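Local coordinates for protein endo-beta-1,4-xylanase Xyn10C (Pseudomonas cellulosa, PDB 1GNY) that binds xylan and xylooligosaccharides through this non-catalytic CBM15 module, while the whole enzyme cleaves internal linkages of the xylan backbone, at residues A[19-24]-A[40-45]; A[50-55]-A[119-124]; A[81-86]-A[125-130]. All coordinates share one frame; numbering follows the deposited sequence.

Interaction 1: A[19-24]-A[40-45]; sequences GSTSHS and DGVGAV
The carbonyl oxygen of Asp40 faces Gly19 to Thr21 across a small group of ordered waters and accepts two hydrogen bonds from them: water 1 is 2.8 Å from Asp40 O, and water 2 is 2.9 Å from the same atom. Water 1 spends its second proton on Thr21 O, at 2.8 Å, and accepts from Gly19 N, so it joins three backbone groups at once. Water 2 continues to Ser20 OG. A third bridge runs through water 3, which accepts from Ser20 N and donates to Asp40 OD2 at 3.0 Å; the other carboxylate oxygen, OD1, is taken by the backbone N of Gly134. Solvent thus supplies every hydrogen bond between the segments. The join fastens the loop after strand 14-17 to the start of strand 42-48, neighbours in the five-stranded sheet of this beta-jelly-roll module. At Gly41 phi is 84°, and a CB there would fall only 2.7 Å from Gly19 N, so both conformation and closeness favour glycine. Apolar packing begins at Val42. Its CG1 is anti to the backbone N (chi1 174°), which brings Val42 CG1 to 3.9 Å from His23 CB while CG2 turns toward Thr21, 3.5 Å from Thr21 O and 3.9 Å from Thr21 CG2. Replacing Val42 with alanine would probably open a gap beside Thr21 and His23, since both methyls that fill it would be gone. The His23 imidazole itself leads away from Val42, its ND1 bonded to Gly25 N and its side chain resting on Ala17.

Interaction 2: A[50-55]-A[119-124]; sequences RPTTLE and FNQTAR
Glu55 brings OE2 to the edge of the Phe119 ring, in the ring plane and 3.6 Å from Phe119 CD2, with carboxylate and ring turned 51° apart. The Asn120 amide, in turn, stands 72° from that carboxylate and rests against the Glu55 CB and CG methylenes. These groups flank a short two-stranded antiparallel ribbon, 52-53 with 120-121, in which Thr52 and Gln121 form the hydrogen-bonded pair and Thr53 and Asn120 the non-hydrogen-bonded one. Beyond the ribbon's end, side chains join the backbone as partners: Glu55 OE2 accepts from Phe119 N at 3.0 Å through its anti lone pair, and Asn120 OD1 accepts from Glu55 N at 3.0 Å. Glu55 OE1 is taken by Glu114 N. The side chains of Thr52, Leu54, Phe119 and Gln121 all touch Val126, which places the ribbon against strand 126-133. Gln121 folds back at its second torsion (chi2 89°), so its amide serves both segments. Gln121 NE2 donates to Arg124 O at 2.8 Å and to Thr52 OG1 at 3.0 Å, both lying near the amide plane, while OE1 accepts from Arg124 N on an in-plane lone pair. Phe119 O is gripped from opposite faces of its carbonyl plane, by Thr52 OG1 at 2.9 Å and by Leu54 N at 3.0 Å.

Interaction 3: A[81-86]-A[125-130]; sequences QLKEDW and DVQVGI. With XYP (beta-D-xylopyranose), chain B; XYP (beta-D-xylopyranose), chain C.
Gln127 CB packs on Lys83 CG at 3.8 Å, and from there the chain runs out extended, with CG trans to the main-chain N (chi1 -178°) and touching Val45. Gln127 CD lies 3.8 Å from Trp86 CZ3, OE1 accepts from Arg14 NH2, and NE2 ends between two acceptors, Gln81 OE1 and O2 of the xylose of chain B. The setting is the antiparallel pairing of strands 126-133 and 75-82 in the xylan-binding sheet of the jelly roll, with Gln81 and Gln127 a hydrogen-bonded pair whose side chains run alongside each other the same way. Their amides are 67° apart, and the 2.8 Å bond from Gln127 NE2 to Gln81 OE1 is bent, its donor above the carbonyl plane; that from Gln127 NE2 to the chain B xylose O2, 3.0 Å, is nearly straight at 171°. A type II beta turn from Leu82 to Asp85 brings Trp86 back over the sugar site: C1 of this xylose sits 4.2 Å above the centre of one indole face, while Glu84 N lies against the opposite face, toward the rim. Lys83 NZ has a salt bridge to Asp47 and reaches Asp125 OD2 through water 5, while Asp125 OD1 is salt-bridged to Arg50. Trp86 O accepts from Gln81 NE2, lying in that amide's plane, and helps set its rotation. Gln81 NE2 also donates to the chain B xylose O4 at 3.0 Å and, weakly, to O5 of the xylose of chain C at 3.5 Å.

Interactions 1 and 3 share the five-stranded sheet: strands 42-48 and 126-133 are neighbours in it, the centres of the two interactions lie about 14 Å apart, and Ala44 N probably bonds to Ile130 O at 3.0 Å. Interaction 2 is a separate two-stranded ribbon at one end, its centre about 11 Å from that of interaction 3 and about 25 Å from that of interaction 1. A salt bridge from Arg50 NH1 to Asp125 OD1, 2.9 Å, ties it to interaction 3. Along the chain interaction 1 closes first, whereas the segments of 2 and 3 alternate. Interaction 3 meets two xylose units directly; interaction 1 secures the loop after strand 14-17 to strand 42-48, and interaction 2 packs on Val126 of strand 126-133.

Interaction 1: A[19-24]-A[40-45]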
loop_
_atom_site.group_PDB
_atom_site.type_symbol
_atom_site.label_atom_id
_atom_site.label_comp_id
_atom_site.label_asym_id
_atom_site.label_seq_id
_atom_site.Cartn_x
_atom_site.Cartn_y
_atom_site.Cartn_z
ATOM N N GLY A 19 -0.374 13.557 -3.477
ATOM C CA GLY A 19 0.463 14.575 -4.118
ATOM C C GLY A 19 -0.368 15.512 -4.991
ATOM O O GLY A 19 -1.547 15.719 -4.721
ATOM N N SER A 20 0.245 15.994 -6.060
ATOM C CA SER A 20 -0.354 17.018 -6.928
ATOM C C SER A 20 -1.081 16.502 -8.192
ATOM O O SER A 20 -1.422 17.293 -9.070
ATOM C CB SER A 20 0.735 18.007 -7.347
ATOM O OG SER A 20 1.719 17.328 -8.118
ATOM N N THR A 21 -1.283 15.194 -8.278
ATOM C CA THR A 21 -2.002 14.581 -9.381
ATOM C C THR A 21 -3.220 13.831 -8.858
ATOM O O THR A 21 -3.116 13.001 -7.964
ATOM C CB THR A 21 -1.115 13.594 -10.109
ATOM O OG1 THR A 21 0.027 14.270 -10.670
ATOM C CG2 THR A 21 -1.817 12.995 -11.274
ATOM N N SER A 22 -4.360 14.107 -9.467
ATOM C CA SER A 22 -5.618 13.445 -9.086
ATOM C C SER A 22 -5.654 11.997 -9.547
ATOM O O SER A 22 -5.087 11.633 -10.576
ATOM C CB SER A 22 -6.785 14.202 -9.694
ATOM O OG SER A 22 -6.805 15.526 -9.171
ATOM N N HIS A 23 -6.363 11.164 -8.797
ATOM C CA HIS A 23 -6.471 9.756 -9.152
ATOM C C HIS A 23 -7.753 9.451 -9.949
ATOM O O HIS A 23 -8.705 10.233 -9.934
ATOM C CB HIS A 23 -6.428 8.875 -7.870
ATOM C CG HIS A 23 -7.621 9.006 -6.965
ATOM N ND1 HIS A 23 -8.799 8.299 -7.157
ATOM C CD2 HIS A 23 -7.821 9.760 -5.857
ATOM C CE1 HIS A 23 -9.657 8.610 -6.207
ATOM N NE2 HIS A 23 -9.096 9.498 -5.401
ATOM N N SER A 24 -7.780 8.305 -10.601
ATOM C CA SER A 24 -8.965 7.821 -11.344
ATOM C C SER A 24 -9.650 6.587 -10.714
ATOM O O SER A 24 -10.228 5.774 -11.418
ATOM C CB SER A 24 -8.633 7.566 -12.829
ATOM O OG SER A 24 -7.653 6.570 -13.069
ATOM N N ASP A 40 2.852 11.151 -9.590
ATOM C CA ASP A 40 3.429 11.009 -8.250
ATOM C C ASP A 40 2.319 11.133 -7.186
ATOM O O ASP A 40 1.461 12.023 -7.270
ATOM C CB ASP A 40 4.517 12.082 -8.022
ATOM C CG ASP A 40 5.166 11.978 -6.675
ATOM O OD1 ASP A 40 6.123 11.176 -6.491
ATOM O OD2 ASP A 40 4.772 12.679 -5.709
ATOM N N GLY A 41 2.308 10.193 -6.253
ATOM C CA GLY A 41 1.323 10.153 -5.179
ATOM C C GLY A 41 -0.010 9.501 -5.495
ATOM O O GLY A 41 -0.848 9.466 -4.621
ATOM N N VAL A 42 -0.178 8.958 -6.700
ATOM C CA VAL A 42 -1.427 8.273 -7.075
ATOM C C VAL A 42 -1.260 6.822 -6.613
ATOM O O VAL A 42 -0.227 6.196 -6.873
ATOM C CB VAL A 42 -1.755 8.397 -8.587
ATOM C CG1 VAL A 42 -2.971 7.561 -8.977
ATOM C CG2 VAL A 42 -1.967 9.886 -8.941
ATOM N N GLY A 43 -2.278 6.297 -5.951
ATOM C CA GLY A 43 -2.247 4.940 -5.439
ATOM C C GLY A 43 -3.604 4.316 -5.203
ATOM O O GLY A 43 -4.628 4.788 -5.694
ATOM N N ALA A 44 -3.571 3.254 -4.385
ATOM C CA ALA A 44 -4.754 2.479 -3.983
ATOM C C ALA A 44 -4.649 2.164 -2.506
ATOM O O ALA A 44 -3.576 1.803 -2.056
ATOM C CB ALA A 44 -4.833 1.236 -4.760
ATOM N N VAL A 45 -5.764 2.317 -1.795
ATOM C CA VAL A 45 -5.819 2.159 -0.339
ATOM C C VAL A 45 -7.054 1.413 0.167
ATOM O O VAL A 45 -8.052 1.312 -0.556
ATOM C CB VAL A 45 -5.792 3.548 0.391
ATOM C CG1 VAL A 45 -4.462 4.323 0.148
ATOM C CG2 VAL A 45 -6.977 4.386 0.055
HETATM O O HOH W 1 -1.012 12.609 -6.209
HETATM O O HOH W 2 1.695 14.452 -8.850
HETATM O O HOH W 3 3.315 15.204 -6.357
#

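Interaction 2: A[50-55]-A[119-124]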
loop_
_atom_site.group_PDB
_atom_site.type_symbol
_atom_site.label_atom_id
_atom_site.label_comp_id
_atom_site.label_asym_id
_atom_site.label_seq_id
_atom_site.Cartn_x
_atom_site.Cartn_y
_atom_site.Cartn_z
ATOM N N ARG A 50 -10.261 0.300 13.319
ATOM C CA ARG A 50 -9.827 0.500 14.684
ATOM C C ARG A 50 -10.465 -0.506 15.657
ATOM O O ARG A 50 -11.555 -1.081 15.385
ATOM C CB ARG A 50 -10.165 1.910 15.145
ATOM C CG ARG A 50 -11.634 2.269 14.914
ATOM C CD ARG A 50 -12.019 3.515 15.644
ATOM N NE ARG A 50 -13.206 4.250 15.308
ATOM C CZ ARG A 50 -13.826 4.401 14.140
ATOM N NH1 ARG A 50 -13.935 3.541 13.102
ATOM N NH2 ARG A 50 -14.564 5.477 14.163
ATOM N N PRO A 51 -9.770 -0.761 16.772
ATOM C CA PRO A 51 -8.468 -0.191 17.173
ATOM C C PRO A 51 -7.353 -0.937 16.515
ATOM O O PRO A 51 -7.588 -2.019 15.936
ATOM C CB PRO A 51 -8.459 -0.462 18.670
ATOM C CG PRO A 51 -9.135 -1.845 18.745
ATOM C CD PRO A 51 -10.247 -1.776 17.735
ATOM N N THR A 52 -6.151 -0.382 16.592
ATOM C CA THR A 52 -4.984 -1.034 16.004
ATOM C C THR A 52 -3.816 -1.209 16.962
ATOM O O THR A 52 -3.550 -0.358 17.825
ATOM C CB THR A 52 -4.467 -0.283 14.737
ATOM O OG1 THR A 52 -3.901 0.999 15.086
ATOM C CG2 THR A 52 -5.625 -0.011 13.761
ATOM N N THR A 53 -3.145 -2.325 16.749
ATOM C CA THR A 53 -1.829 -2.623 17.363
ATOM C C THR A 53 -0.908 -3.001 16.196
ATOM O O THR A 53 -0.598 -4.182 15.966
ATOM C CB THR A 53 -1.933 -3.733 18.386
ATOM O OG1 THR A 53 -2.825 -3.314 19.440
ATOM C CG2 THR A 53 -0.597 -3.983 19.074
ATOM N N LEU A 54 -0.564 -1.964 15.432
ATOM C CA LEU A 54 0.223 -2.113 14.197
ATOM C C LEU A 54 1.729 -1.854 14.307
ATOM O O LEU A 54 2.459 -2.091 13.343
ATOM C CB LEU A 54 -0.400 -1.267 13.067
ATOM C CG LEU A 54 -1.602 -1.886 12.393
ATOM C CD1 LEU A 54 -2.353 -0.803 11.569
ATOM C CD2 LEU A 54 -1.263 -3.102 11.525
ATOM N N GLU A 55 2.211 -1.433 15.470
ATOM C CA GLU A 55 3.663 -1.227 15.605
ATOM C C GLU A 55 4.368 -2.573 15.482
ATOM O O GLU A 55 3.911 -3.568 16.055
ATOM C CB GLU A 55 4.006 -0.532 16.927
ATOM C CG GLU A 55 3.588 0.924 16.987
ATOM C CD GLU A 55 4.379 1.816 16.022
ATOM O OE1 GLU A 55 5.510 1.421 15.631
ATOM O OE2 GLU A 55 3.860 2.888 15.659
ATOM N N PHE A 119 1.088 3.909 15.941
ATOM C CA PHE A 119 0.224 2.860 15.341
ATOM C C PHE A 119 -0.404 1.871 16.357
ATOM O O PHE A 119 -1.171 0.965 15.950
ATOM C CB PHE A 119 0.913 2.133 14.197
ATOM C CG PHE A 119 1.025 2.948 12.926
ATOM C CD1 PHE A 119 -0.048 3.037 12.061
ATOM C CD2 PHE A 119 2.220 3.559 12.561
ATOM C CE1 PHE A 119 0.031 3.769 10.898
ATOM C CE2 PHE A 119 2.300 4.306 11.394
ATOM C CZ PHE A 119 1.228 4.407 10.555
ATOM N N ASN A 120 -0.077 2.047 17.650
ATOM C CA ASN A 120 -0.759 1.330 18.754
ATOM C C ASN A 120 -1.715 2.335 19.400
ATOM O O ASN A 120 -1.273 3.186 20.147
ATOM C CB ASN A 120 0.234 0.744 19.770
ATOM C CG ASN A 120 1.035 -0.418 19.193
ATOM O OD1 ASN A 120 0.832 -0.824 18.029
ATOM N ND2 ASN A 120 1.975 -0.949 19.988
ATOM N N GLN A 121 -3.003 2.241 19.051
ATOM C CA GLN A 121 -4.002 3.295 19.313
ATOM C C GLN A 121 -5.414 2.823 19.071
ATOM O O GLN A 121 -5.630 1.834 18.364
ATOM C CB GLN A 121 -3.719 4.543 18.449
ATOM C CG GLN A 121 -3.727 4.318 16.927
ATOM C CD GLN A 121 -5.084 4.492 16.292
ATOM O OE1 GLN A 121 -5.776 5.491 16.526
ATOM N NE2 GLN A 121 -5.480 3.511 15.465
ATOM N N THR A 122 -6.376 3.556 19.643
ATOM C CA THR A 122 -7.812 3.188 19.566
ATOM C C THR A 122 -8.746 4.142 18.826
ATOM O O THR A 122 -9.839 3.740 18.408
ATOM C CB THR A 122 -8.404 3.023 20.989
ATOM O OG1 THR A 122 -8.201 4.233 21.724
ATOM C CG2 THR A 122 -7.684 1.934 21.786
ATOM N N ALA A 123 -8.324 5.385 18.693
ATOM C CA ALA A 123 -9.158 6.464 18.139
ATOM C C ALA A 123 -9.506 6.406 16.640
ATOM O O ALA A 123 -10.614 6.752 16.236
ATOM C CB ALA A 123 -8.490 7.809 18.455
ATOM N N ARG A 124 -8.559 5.986 15.818
ATOM C CA ARG A 124 -8.714 6.113 14.354
ATOM C C ARG A 124 -8.564 4.832 13.560
ATOM O O ARG A 124 -7.840 3.932 13.954
ATOM C CB ARG A 124 -7.662 7.090 13.856
ATOM C CG ARG A 124 -7.772 8.464 14.497
ATOM C CD ARG A 124 -6.671 9.426 14.064
ATOM N NE ARG A 124 -6.790 10.757 14.664
ATOM C CZ ARG A 124 -7.721 11.671 14.378
ATOM N NH1 ARG A 124 -8.658 11.456 13.446
ATOM N NH2 ARG A 124 -7.701 12.852 15.010
HETATM O O HOH W 4 3.201 -3.576 18.885
#

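Interaction 3: A[81-86]-A[125-130]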
loop_
_atom_site.group_PDB
_atom_site.type_symbol
_atom_site.label_atom_id
_atom_site.label_comp_id
_atom_site.label_asym_id
_atom_site.label_seq_id
_atom_site.Cartn_x
_atom_site.Cartn_y
_atom_site.Cartn_z
ATOM N N GLN A 81 -1.130 5.385 7.349
ATOM C CA GLN A 81 -1.305 6.687 8.048
ATOM C C GLN A 81 -2.636 6.680 8.814
ATOM O O GLN A 81 -3.579 5.945 8.495
ATOM C CB GLN A 81 -1.276 7.884 7.043
ATOM C CG GLN A 81 -2.350 7.774 5.956
ATOM C CD GLN A 81 -2.213 8.720 4.742
ATOM O OE1 GLN A 81 -2.648 8.349 3.645
ATOM N NE2 GLN A 81 -1.723 9.966 4.956
ATOM N N LEU A 82 -2.702 7.532 9.809
ATOM C CA LEU A 82 -3.909 7.695 10.618
ATOM C C LEU A 82 -4.986 8.438 9.834
ATOM O O LEU A 82 -4.727 9.502 9.320
ATOM C CB LEU A 82 -3.549 8.461 11.892
ATOM C CG LEU A 82 -2.525 7.780 12.799
ATOM C CD1 LEU A 82 -2.264 8.668 14.042
ATOM C CD2 LEU A 82 -2.976 6.396 13.245
ATOM N N LYS A 83 -6.159 7.843 9.698
ATOM C CA LYS A 83 -7.246 8.439 8.911
ATOM C C LYS A 83 -7.731 9.675 9.590
ATOM O O LYS A 83 -8.018 9.679 10.782
ATOM C CB LYS A 83 -8.429 7.518 8.734
ATOM C CG LYS A 83 -8.350 6.621 7.609
ATOM C CD LYS A 83 -9.751 6.111 7.214
ATOM C CE LYS A 83 -10.342 6.774 6.002
ATOM N NZ LYS A 83 -11.635 6.152 5.657
ATOM N N GLU A 84 -7.774 10.743 8.820
ATOM C CA GLU A 84 -8.134 12.071 9.306
ATOM C C GLU A 84 -7.045 12.779 10.143
ATOM O O GLU A 84 -7.306 13.848 10.678
ATOM C CB GLU A 84 -9.463 12.022 10.061
ATOM C CG GLU A 84 -10.482 12.977 9.521
ATOM C CD GLU A 84 -10.905 12.592 8.118
ATOM O OE1 GLU A 84 -11.555 11.537 7.954
ATOM O OE2 GLU A 84 -10.534 13.331 7.180
ATOM N N ASP A 85 -5.871 12.164 10.306
ATOM C CA ASP A 85 -4.677 12.819 10.906
ATOM C C ASP A 85 -3.522 12.417 9.995
ATOM O O ASP A 85 -2.517 11.846 10.420
ATOM C CB ASP A 85 -4.422 12.409 12.375
ATOM C CG ASP A 85 -3.502 13.402 13.134
ATOM O OD1 ASP A 85 -2.974 14.387 12.558
ATOM O OD2 ASP A 85 -3.208 13.260 14.336
ATOM N N TRP A 86 -3.699 12.797 8.733
ATOM C CA TRP A 86 -2.910 12.287 7.595
ATOM C C TRP A 86 -1.383 12.334 7.621
ATOM O O TRP A 86 -0.757 11.446 7.087
ATOM C CB TRP A 86 -3.396 12.937 6.306
ATOM C CG TRP A 86 -4.896 12.934 6.098
ATOM C CD1 TRP A 86 -5.720 14.010 6.137
ATOM C CD2 TRP A 86 -5.723 11.808 5.788
ATOM N NE1 TRP A 86 -7.008 13.644 5.828
ATOM C CE2 TRP A 86 -7.045 12.288 5.634
ATOM C CE3 TRP A 86 -5.484 10.440 5.621
ATOM C CZ2 TRP A 86 -8.121 11.453 5.324
ATOM C CZ3 TRP A 86 -6.539 9.621 5.311
ATOM C CH2 TRP A 86 -7.847 10.124 5.171
ATOM N N ASP A 125 -9.247 4.779 12.424
ATOM C CA ASP A 125 -8.983 3.728 11.454
ATOM C C ASP A 125 -7.620 4.107 10.851
ATOM O O ASP A 125 -7.208 5.273 10.890
ATOM C CB ASP A 125 -10.005 3.707 10.329
ATOM C CG ASP A 125 -11.406 3.294 10.774
ATOM O OD1 ASP A 125 -11.552 2.486 11.721
ATOM O OD2 ASP A 125 -12.434 3.708 10.153
ATOM N N VAL A 126 -6.946 3.105 10.323
ATOM C CA VAL A 126 -5.634 3.307 9.680
ATOM C C VAL A 126 -5.802 3.019 8.192
ATOM O O VAL A 126 -6.231 1.914 7.803
ATOM C CB VAL A 126 -4.573 2.430 10.313
ATOM C CG1 VAL A 126 -3.247 2.483 9.547
ATOM C CG2 VAL A 126 -4.335 2.891 11.735
ATOM N N GLN A 127 -5.418 4.008 7.385
ATOM C CA GLN A 127 -5.425 3.881 5.928
ATOM C C GLN A 127 -4.112 3.302 5.474
ATOM O O GLN A 127 -3.063 3.856 5.816
ATOM C CB GLN A 127 -5.652 5.223 5.252
ATOM C CG GLN A 127 -5.717 5.199 3.723
ATOM C CD GLN A 127 -6.141 6.547 3.171
ATOM O OE1 GLN A 127 -7.345 6.773 2.967
ATOM N NE2 GLN A 127 -5.166 7.413 2.884
ATOM N N VAL A 128 -4.175 2.208 4.728
ATOM C CA VAL A 128 -2.991 1.488 4.244
ATOM C C VAL A 128 -3.058 1.379 2.729
ATOM O O VAL A 128 -4.140 1.177 2.165
ATOM C CB VAL A 128 -2.901 0.046 4.863
ATOM C CG1 VAL A 128 -1.643 -0.697 4.361
ATOM C CG2 VAL A 128 -2.938 0.101 6.375
ATOM N N GLY A 129 -1.938 1.515 2.041
ATOM C CA GLY A 129 -1.962 1.326 0.602
ATOM C C GLY A 129 -0.614 1.313 -0.063
ATOM O O GLY A 129 0.393 1.109 0.639
ATOM N N ILE A 130 -0.636 1.458 -1.379
ATOM C CA ILE A 130 0.584 1.518 -2.214
ATOM C C ILE A 130 0.404 2.620 -3.238
ATOM O O ILE A 130 -0.684 2.787 -3.792
ATOM C CB ILE A 130 0.913 0.126 -2.854
ATOM C CG1 ILE A 130 2.332 0.119 -3.448
ATOM C CG2 ILE A 130 -0.173 -0.317 -3.811
ATOM C CD1 ILE A 130 2.786 -1.293 -3.920
HETATM C C1 XYP B . -5.984 12.373 1.525
HETATM C C2 XYP B . -5.208 11.109 1.190
HETATM C C3 XYP B . -3.948 11.002 2.046
HETATM C C4 XYP B . -3.178 12.326 2.042
HETATM C C5 XYP B . -4.140 13.452 2.366
HETATM O O2 XYP B . -6.011 9.960 1.441
HETATM O O3 XYP B . -3.115 9.956 1.571
HETATM O O4 XYP B . -2.184 12.249 3.038
HETATM O O5 XYP B . -5.219 13.495 1.458
HETATM C C1 XYP C . -0.899 12.820 2.762
HETATM C C2 XYP C . -0.476 13.607 3.988
HETATM C C3 XYP C . 0.906 14.176 3.723
HETATM C C4 XYP C . 1.872 13.068 3.363
HETATM C C5 XYP C . 1.282 12.280 2.216
HETATM O O2 XYP C . -1.385 14.679 4.224
HETATM O O3 XYP C . 1.436 14.771 4.894
HETATM O O4 XYP C . 3.110 13.651 2.961
HETATM O O5 XYP C . -0.039 11.811 2.521
HETATM O O HOH W 5 -13.078 5.217 8.030
#